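Local coordinates for protein ATP-dependent DNA helicase (Mycobacterium smegmatis, PDB 5V9X) that unwinds RNA:DNA duplexes by moving 3'-to-5' along a single DNA strand, driven by ATP hydrolysis, at residues 197-211 and 454-467. Sequence-based numbering, arbitrary orientation.
Sequences AATKRGAHLALSLER and LRVPANPLDVLAQH. With nucleotides of chain B.
K200 and H204, one turn apart on helix 200-211, grip helix 461-467 through D462 and Q466. Lysine suits its place because its extended chain carries NZ to D462 OD2, 2.9 Å away on the syn side of the carboxylate, somewhat out of its plane; each partner has a second salt bridge, K200 to E830 and D462 to R786. H204 NE2 donates to Q466 OE1 (2.7 Å), nearly in the imidazole plane but above the amide carbonyl plane, while Q466 NE2 serves the carbonyls of R786 and G547.

The H204 side chain swings its CG opposite the backbone N (chi1 -162°), bringing the ring alongside helix 461-467. Histidine suits both places: H204 offers an edge N-H to Q466 and a face to the edge of H467 (T-shaped, planes at 60°); H467 NE2 donates a weak hydrogen bond to H204 O (3.0 Å), and its ring takes L207 CB squarely over one face, a CH-pi contact.

Branched V463 fills a notch between K200 and L207. The small A203 brings its CB to 3.9 Å from P460 CG. Buried polar groups paired round one apolar knob, V463, and one aromatic knob, H467, suggest a joint between DEAD/DEAH-box and winged-helix regions that depends on complementary polar partners as well as shape.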
ATOM      1  N   ALA A 197       6.073   1.777   5.972  1.00 48.01           N
ATOM      2  CA  ALA A 197       7.498   1.547   6.186  1.00 49.48           C
ATOM      3  C   ALA A 197       8.270   1.492   4.873  1.00 50.41           C
ATOM      4  O   ALA A 197       9.393   2.004   4.786  1.00 54.94           O
ATOM      5  CB  ALA A 197       7.704   0.256   6.980  1.00 52.92           C
ATOM      6  N   ALA A 198       7.685   0.889   3.838  1.00 44.87           N
ATOM      7  CA  ALA A 198       8.385   0.646   2.585  1.00 41.09           C
ATOM      8  C   ALA A 198       8.011   1.642   1.493  1.00 42.79           C
ATOM      9  O   ALA A 198       8.206   1.351   0.308  1.00 47.87           O
ATOM     10  CB  ALA A 198       8.124  -0.783   2.107  1.00 39.97           C
ATOM     11  N   THR A 199       7.484   2.808   1.860  1.00 42.40           N
ATOM     12  CA  THR A 199       7.039   3.793   0.884  1.00 46.75           C
ATOM     13  C   THR A 199       7.656   5.150   1.185  1.00 52.11           C
ATOM     14  O   THR A 199       8.133   5.412   2.293  1.00 51.69           O
ATOM     15  CB  THR A 199       5.510   3.930   0.866  1.00 42.08           C
ATOM     16  OG1 THR A 199       5.047   4.299   2.172  1.00 42.13           O
ATOM     17  CG2 THR A 199       4.856   2.623   0.445  1.00 38.10           C
ATOM     18  N   LYS A 200       7.631   6.021   0.171  1.00 52.77           N
ATOM     19  CA  LYS A 200       8.039   7.405   0.367  1.00 50.76           C
ATOM     20  C   LYS A 200       7.097   8.148   1.302  1.00 51.06           C
ATOM     21  O   LYS A 200       7.472   9.196   1.837  1.00 59.00           O
ATOM     22  CB  LYS A 200       8.121   8.135  -0.974  1.00 46.63           C
ATOM     23  CG  LYS A 200       9.168   7.578  -1.915  1.00 44.47           C
ATOM     24  CD  LYS A 200       9.356   8.477  -3.123  1.00 40.81           C
ATOM     25  CE  LYS A 200      10.239   7.810  -4.163  1.00 44.71           C
ATOM     26  NZ  LYS A 200      10.522   8.707  -5.315  1.00 48.74           N
ATOM     27  N   ARG A 201       5.881   7.638   1.501  1.00 45.77           N
ATOM     28  CA  ARG A 201       5.002   8.213   2.509  1.00 42.59           C
ATOM     29  C   ARG A 201       5.581   8.029   3.909  1.00 46.17           C
ATOM     30  O   ARG A 201       5.482   8.929   4.750  1.00 47.53           O
ATOM     31  CB  ARG A 201       3.612   7.584   2.405  1.00 44.19           C
ATOM     32  CG  ARG A 201       2.537   8.306   3.202  1.00 48.19           C
ATOM     33  CD  ARG A 201       1.200   7.599   3.078  1.00 47.71           C
ATOM     34  NE  ARG A 201       0.163   8.248   3.875  1.00 49.50           N
ATOM     35  CZ  ARG A 201      -0.948   7.645   4.287  1.00 43.72           C
ATOM     36  NH1 ARG A 201      -1.165   6.372   3.984  1.00 34.39           N
ATOM     37  NH2 ARG A 201      -1.840   8.312   5.010  1.00 40.50           N
ATOM     38  N   GLY A 202       6.195   6.872   4.172  1.00 42.94           N
ATOM     39  CA  GLY A 202       6.829   6.642   5.462  1.00 38.61           C
ATOM     40  C   GLY A 202       8.127   7.405   5.623  1.00 45.63           C
ATOM     41  O   GLY A 202       8.449   7.875   6.718  1.00 49.77           O
ATOM     42  N   ALA A 203       8.893   7.529   4.536  1.00 46.98           N
ATOM     43  CA  ALA A 203      10.074   8.385   4.566  1.00 42.32           C
ATOM     44  C   ALA A 203       9.679   9.825   4.854  1.00 40.29           C
ATOM     45  O   ALA A 203      10.336  10.521   5.640  1.00 41.28           O
ATOM     46  CB  ALA A 203      10.831   8.288   3.245  1.00 37.84           C
ATOM     47  N   HIS A 204       8.598  10.283   4.222  1.00 35.46           N
ATOM     48  CA  HIS A 204       7.971  11.547   4.590  1.00 34.20           C
ATOM     49  C   HIS A 204       7.642  11.571   6.078  1.00 40.33           C
ATOM     50  O   HIS A 204       7.927  12.550   6.778  1.00 32.59           O
ATOM     51  CB  HIS A 204       6.712  11.734   3.739  1.00 31.89           C
ATOM     52  CG  HIS A 204       6.203  13.139   3.684  1.00 43.18           C
ATOM     53  ND1 HIS A 204       5.302  13.641   4.598  1.00 39.97           N
ATOM     54  CD2 HIS A 204       6.434  14.135   2.797  1.00 38.93           C
ATOM     55  CE1 HIS A 204       5.014  14.892   4.287  1.00 40.07           C
ATOM     56  NE2 HIS A 204       5.689  15.217   3.199  1.00 41.97           N
ATOM     57  N   LEU A 205       7.050  10.481   6.583  1.00 39.55           N
ATOM     58  CA  LEU A 205       6.739  10.391   8.006  1.00 37.05           C
ATOM     59  C   LEU A 205       8.006  10.301   8.851  1.00 37.55           C
ATOM     60  O   LEU A 205       8.065  10.866   9.951  1.00 35.74           O
ATOM     61  CB  LEU A 205       5.833   9.187   8.267  1.00 33.91           C
ATOM     62  CG  LEU A 205       5.558   8.790   9.722  1.00 37.38           C
ATOM     63  CD1 LEU A 205       5.037   9.970  10.535  1.00 32.64           C
ATOM     64  CD2 LEU A 205       4.572   7.624   9.776  1.00 37.38           C
ATOM     65  N   ALA A 206       9.028   9.599   8.355  1.00 39.24           N
ATOM     66  CA  ALA A 206      10.271   9.467   9.107  1.00 36.17           C
ATOM     67  C   ALA A 206      10.919  10.826   9.351  1.00 43.62           C
ATOM     68  O   ALA A 206      11.479  11.072  10.425  1.00 49.73           O
ATOM     69  CB  ALA A 206      11.236   8.539   8.371  1.00 35.42           C
ATOM     70  N   LEU A 207      10.846  11.725   8.367  1.00 41.48           N
ATOM     71  CA  LEU A 207      11.441  13.046   8.529  1.00 42.50           C
ATOM     72  C   LEU A 207      10.579  13.951   9.402  1.00 48.39           C
ATOM     73  O   LEU A 207      11.111  14.739  10.192  1.00 58.74           O
ATOM     74  CB  LEU A 207      11.682  13.688   7.163  1.00 38.49           C
ATOM     75  CG  LEU A 207      12.830  13.091   6.349  1.00 39.08           C
ATOM     76  CD1 LEU A 207      12.983  13.820   5.025  1.00 41.21           C
ATOM     77  CD2 LEU A 207      14.128  13.138   7.141  1.00 40.94           C
ATOM     78  N   SER A 208       9.252  13.863   9.265  1.00 43.98           N
ATOM     79  CA  SER A 208       8.367  14.625  10.142  1.00 41.12           C
ATOM     80  C   SER A 208       8.666  14.336  11.607  1.00 45.62           C
ATOM     81  O   SER A 208       8.736  15.256  12.430  1.00 40.04           O
ATOM     82  CB  SER A 208       6.904  14.306   9.824  1.00 38.58           C
ATOM     83  OG  SER A 208       6.516  14.840   8.570  1.00 43.41           O
ATOM     84  N   LEU A 209       8.864  13.058  11.945  1.00 48.38           N
ATOM     85  CA  LEU A 209       9.136  12.689  13.329  1.00 49.54           C
ATOM     86  C   LEU A 209      10.482  13.226  13.808  1.00 54.65           C
ATOM     87  O   LEU A 209      10.617  13.584  14.985  1.00 54.16           O
ATOM     88  CB  LEU A 209       9.079  11.171  13.488  1.00 43.19           C
ATOM     89  CG  LEU A 209       7.712  10.525  13.242  1.00 44.07           C
ATOM     90  CD1 LEU A 209       7.784   9.012  13.416  1.00 39.59           C
ATOM     91  CD2 LEU A 209       6.650  11.128  14.157  1.00 38.58           C
ATOM     92  N   GLU A 210      11.484  13.290  12.928  1.00 53.43           N
ATOM     93  CA  GLU A 210      12.763  13.870  13.329  1.00 50.26           C
ATOM     94  C   GLU A 210      12.652  15.379  13.501  1.00 49.44           C
ATOM     95  O   GLU A 210      13.274  15.955  14.401  1.00 46.95           O
ATOM     96  CB  GLU A 210      13.850  13.523  12.312  1.00 47.85           C
ATOM     97  CG  GLU A 210      14.312  12.072  12.355  1.00 51.48           C
ATOM     98  CD  GLU A 210      14.905  11.677  13.701  1.00 62.05           C
ATOM     99  OE1 GLU A 210      14.756  10.498  14.092  1.00 63.71           O
ATOM    100  OE2 GLU A 210      15.523  12.538  14.365  1.00 65.41           O
ATOM    101  N   ARG A 211      11.865  16.038  12.646  1.00 49.75           N
ATOM    102  CA  ARG A 211      11.584  17.456  12.843  1.00 45.90           C
ATOM    103  C   ARG A 211      10.842  17.690  14.154  1.00 52.10           C
ATOM    104  O   ARG A 211      11.045  18.712  14.819  1.00 57.90           O
ATOM    105  CB  ARG A 211      10.784  18.003  11.663  1.00 43.28           C
ATOM    106  CG  ARG A 211      11.558  18.045  10.358  1.00 48.46           C
ATOM    107  CD  ARG A 211      10.652  18.385   9.187  1.00 51.76           C
ATOM    108  NE  ARG A 211       9.906  19.621   9.403  1.00 52.19           N
ATOM    109  CZ  ARG A 211       8.963  20.073   8.583  1.00 51.60           C
ATOM    110  NH1 ARG A 211       8.650  19.390   7.491  1.00 56.28           N
ATOM    111  NH2 ARG A 211       8.330  21.207   8.852  1.00 46.60           N
ATOM    112  N   LEU A 454       9.470  -6.366   3.783  1.00 50.70           N
ATOM    113  CA  LEU A 454       9.485  -4.938   3.511  1.00 53.91           C
ATOM    114  C   LEU A 454      10.907  -4.401   3.594  1.00 53.10           C
ATOM    115  O   LEU A 454      11.739  -4.899   4.356  1.00 47.60           O
ATOM    116  CB  LEU A 454       8.577  -4.188   4.488  1.00 58.31           C
ATOM    117  CG  LEU A 454       7.120  -4.662   4.530  1.00 57.31           C
ATOM    118  CD1 LEU A 454       6.322  -3.876   5.562  1.00 56.83           C
ATOM    119  CD2 LEU A 454       6.470  -4.565   3.154  1.00 48.84           C
ATOM    120  N   ARG A 455      11.179  -3.375   2.790  1.00 56.27           N
ATOM    121  CA  ARG A 455      12.490  -2.743   2.755  1.00 57.09           C
ATOM    122  C   ARG A 455      12.305  -1.241   2.613  1.00 53.95           C
ATOM    123  O   ARG A 455      11.608  -0.780   1.704  1.00 53.25           O
ATOM    124  CB  ARG A 455      13.342  -3.299   1.604  1.00 62.06           C
ATOM    125  CG  ARG A 455      14.782  -2.807   1.593  1.00 69.23           C
ATOM    126  CD  ARG A 455      15.723  -3.818   0.946  1.00 82.05           C
ATOM    127  NE  ARG A 455      15.246  -4.280  -0.357  1.00 92.69           N
ATOM    128  CZ  ARG A 455      14.810  -5.513  -0.601  1.00 95.78           C
ATOM    129  NH1 ARG A 455      14.794  -6.419   0.368  1.00 95.58           N
ATOM    130  NH2 ARG A 455      14.394  -5.843  -1.817  1.00 94.61           N
ATOM    131  N   VAL A 456      12.921  -0.488   3.519  1.00 52.04           N
ATOM    132  CA  VAL A 456      12.837   0.970   3.532  1.00 47.04           C
ATOM    133  C   VAL A 456      13.563   1.529   2.315  1.00 49.40           C
ATOM    134  O   VAL A 456      14.762   1.265   2.140  1.00 54.48           O
ATOM    135  CB  VAL A 456      13.428   1.546   4.829  1.00 41.72           C
ATOM    136  CG1 VAL A 456      13.399   3.064   4.799  1.00 34.22           C
ATOM    137  CG2 VAL A 456      12.676   1.013   6.041  1.00 38.98           C
ATOM    138  N   PRO A 457      12.889   2.280   1.447  1.00 52.05           N
ATOM    139  CA  PRO A 457      13.596   2.972   0.363  1.00 54.78           C
ATOM    140  C   PRO A 457      14.720   3.839   0.911  1.00 54.78           C
ATOM    141  O   PRO A 457      14.542   4.585   1.876  1.00 63.65           O
ATOM    142  CB  PRO A 457      12.497   3.812  -0.294  1.00 60.05           C
ATOM    143  CG  PRO A 457      11.241   3.048  -0.023  1.00 59.58           C
ATOM    144  CD  PRO A 457      11.426   2.429   1.340  1.00 53.63           C
ATOM    145  N   ALA A 458      15.890   3.727   0.294  1.00 55.64           N
ATOM    146  CA  ALA A 458      17.101   4.376   0.779  1.00 53.91           C
ATOM    147  C   ALA A 458      17.329   5.694   0.051  1.00 55.68           C
ATOM    148  O   ALA A 458      17.281   5.747  -1.182  1.00 58.65           O
ATOM    149  CB  ALA A 458      18.312   3.459   0.599  1.00 49.33           C
ATOM    150  N   ASN A 459      17.577   6.749   0.824  1.00 55.70           N
ATOM    151  CA  ASN A 459      17.925   8.067   0.308  1.00 55.18           C
ATOM    152  C   ASN A 459      16.981   8.585  -0.784  1.00 58.24           C
ATOM    153  O   ASN A 459      17.427   8.940  -1.876  1.00 63.46           O
ATOM    154  CB  ASN A 459      19.361   8.060  -0.203  1.00 49.62           C
ATOM    155  CG  ASN A 459      20.347   7.569   0.841  1.00 50.87           C
ATOM    156  OD1 ASN A 459      20.098   7.670   2.041  1.00 52.24           O
ATOM    157  ND2 ASN A 459      21.475   7.035   0.386  1.00 55.02           N
ATOM    158  N   PRO A 460      15.662   8.657  -0.511  1.00 52.98           N
ATOM    159  CA  PRO A 460      14.753   9.236  -1.513  1.00 47.95           C
ATOM    160  C   PRO A 460      14.846  10.753  -1.545  1.00 47.46           C
ATOM    161  O   PRO A 460      14.215  11.444  -0.737  1.00 47.99           O
ATOM    162  CB  PRO A 460      13.372   8.754  -1.052  1.00 45.62           C
ATOM    163  CG  PRO A 460      13.508   8.583   0.414  1.00 41.16           C
ATOM    164  CD  PRO A 460      14.929   8.163   0.670  1.00 47.15           C
ATOM    165  N   LEU A 461      15.624  11.279  -2.497  1.00 48.84           N
ATOM    166  CA  LEU A 461      16.010  12.689  -2.466  1.00 48.87           C
ATOM    167  C   LEU A 461      14.822  13.629  -2.626  1.00 51.84           C
ATOM    168  O   LEU A 461      14.851  14.748  -2.098  1.00 54.03           O
ATOM    169  CB  LEU A 461      17.046  12.972  -3.552  1.00 43.57           C
ATOM    170  CG  LEU A 461      18.384  12.247  -3.421  1.00 45.48           C
ATOM    171  CD1 LEU A 461      19.345  12.721  -4.500  1.00 42.98           C
ATOM    172  CD2 LEU A 461      18.976  12.454  -2.035  1.00 50.47           C
ATOM    173  N   ASP A 462      13.780  13.214  -3.352  1.00 47.47           N
ATOM    174  CA  ASP A 462      12.639  14.104  -3.547  1.00 45.15           C
ATOM    175  C   ASP A 462      11.900  14.346  -2.237  1.00 45.27           C
ATOM    176  O   ASP A 462      11.463  15.470  -1.965  1.00 49.24           O
ATOM    177  CB  ASP A 462      11.698  13.544  -4.615  1.00 49.21           C
ATOM    178  CG  ASP A 462      11.198  12.144  -4.293  1.00 51.68           C
ATOM    179  OD1 ASP A 462      11.562  11.595  -3.231  1.00 51.94           O
ATOM    180  OD2 ASP A 462      10.434  11.593  -5.115  1.00 51.21           O
ATOM    181  N   VAL A 463      11.760  13.305  -1.409  1.00 44.05           N
ATOM    182  CA  VAL A 463      11.159  13.475  -0.088  1.00 47.90           C
ATOM    183  C   VAL A 463      11.993  14.433   0.753  1.00 50.52           C
ATOM    184  O   VAL A 463      11.453  15.272   1.487  1.00 50.06           O
ATOM    185  CB  VAL A 463      10.991  12.109   0.604  1.00 48.77           C
ATOM    186  CG1 VAL A 463      10.635  12.286   2.074  1.00 34.43           C
ATOM    187  CG2 VAL A 463       9.930  11.282  -0.107  1.00 38.72           C
ATOM    188  N   LEU A 464      13.320  14.325   0.656  1.00 49.97           N
ATOM    189  CA  LEU A 464      14.203  15.247   1.366  1.00 48.81           C
ATOM    190  C   LEU A 464      13.991  16.683   0.900  1.00 50.52           C
ATOM    191  O   LEU A 464      13.859  17.600   1.719  1.00 50.41           O
ATOM    192  CB  LEU A 464      15.660  14.827   1.164  1.00 48.10           C
ATOM    193  CG  LEU A 464      16.741  15.824   1.591  1.00 47.06           C
ATOM    194  CD1 LEU A 464      16.735  16.022   3.097  1.00 40.51           C
ATOM    195  CD2 LEU A 464      18.115  15.377   1.111  1.00 41.65           C
ATOM    196  N   ALA A 465      13.953  16.892  -0.419  1.00 48.15           N
ATOM    197  CA  ALA A 465      13.797  18.240  -0.959  1.00 46.69           C
ATOM    198  C   ALA A 465      12.512  18.893  -0.466  1.00 50.33           C
ATOM    199  O   ALA A 465      12.497  20.088  -0.145  1.00 55.49           O
ATOM    200  CB  ALA A 465      13.826  18.198  -2.487  1.00 42.40           C
ATOM    201  N   GLN A 466      11.424  18.124  -0.390  1.00 48.87           N
ATOM    202  CA  GLN A 466      10.157  18.680   0.076  1.00 45.87           C
ATOM    203  C   GLN A 466      10.258  19.126   1.530  1.00 46.71           C
ATOM    204  O   GLN A 466       9.868  20.250   1.873  1.00 46.89           O
ATOM    205  CB  GLN A 466       9.036  17.656  -0.103  1.00 43.59           C
ATOM    206  CG  GLN A 466       7.684  18.135   0.403  1.00 51.76           C
ATOM    207  CD  GLN A 466       6.577  17.124   0.176  1.00 58.59           C
ATOM    208  OE1 GLN A 466       5.746  16.888   1.055  1.00 55.12           O
ATOM    209  NE2 GLN A 466       6.555  16.526  -1.011  1.00 63.06           N
ATOM    210  N   HIS A 467      10.781  18.258   2.402  1.00 44.52           N
ATOM    211  CA  HIS A 467      10.968  18.639   3.799  1.00 41.22           C
ATOM    212  C   HIS A 467      11.922  19.818   3.923  1.00 43.35           C
ATOM    213  O   HIS A 467      11.745  20.678   4.793  1.00 43.98           O
ATOM    214  CB  HIS A 467      11.480  17.447   4.609  1.00 42.84           C
ATOM    215  CG  HIS A 467      10.397  16.553   5.127  1.00 51.84           C
ATOM    216  ND1 HIS A 467       9.899  16.651   6.408  1.00 56.06           N
ATOM    217  CD2 HIS A 467       9.714  15.544   4.536  1.00 53.21           C
ATOM    218  CE1 HIS A 467       8.954  15.744   6.585  1.00 53.15           C
ATOM    219  NE2 HIS A 467       8.823  15.058   5.463  1.00 50.78           N
TER
ATOM    220  P    DG B   9      -7.455   8.003   3.605  1.00 44.08           P
ATOM    221  OP1  DG B   9      -7.873   7.682   4.988  1.00 47.74           O
ATOM    222  OP2  DG B   9      -8.471   8.177   2.541  1.00 46.18           O
ATOM    223  O5'  DG B   9      -6.549   9.311   3.637  1.00 46.92           O
ATOM    224  C5'  DG B   9      -5.318   9.295   4.345  1.00 48.12           C
ATOM    225  C4'  DG B   9      -4.526  10.560   4.078  1.00 49.36           C
ATOM    226  O4'  DG B   9      -4.014  10.531   2.722  1.00 49.87           O
ATOM    227  C3'  DG B   9      -5.320  11.854   4.212  1.00 44.76           C
ATOM    228  O3'  DG B   9      -4.528  12.840   4.852  1.00 44.76           O
ATOM    229  C2'  DG B   9      -5.637  12.231   2.766  1.00 44.15           C
ATOM    230  C1'  DG B   9      -4.432  11.679   2.017  1.00 44.58           C
ATOM    231  N9   DG B   9      -4.737  11.277   0.647  1.00 42.31           N
ATOM    232  C8   DG B   9      -5.652  10.334   0.250  1.00 41.78           C
ATOM    233  N7   DG B   9      -5.709  10.179  -1.043  1.00 44.39           N
ATOM    234  C5   DG B   9      -4.769  11.072  -1.536  1.00 42.93           C
ATOM    235  C6   DG B   9      -4.390  11.345  -2.869  1.00 47.94           C
ATOM    236  O6   DG B   9      -4.824  10.835  -3.910  1.00 51.59           O
ATOM    237  N1   DG B   9      -3.399  12.321  -2.933  1.00 57.60           N
ATOM    238  C2   DG B   9      -2.845  12.953  -1.844  1.00 55.67           C
ATOM    239  N2   DG B   9      -1.899  13.870  -2.105  1.00 57.16           N
ATOM    240  N3   DG B   9      -3.194  12.705  -0.585  1.00 46.02           N
ATOM    241  C4   DG B   9      -4.160  11.756  -0.509  1.00 43.48           C
TER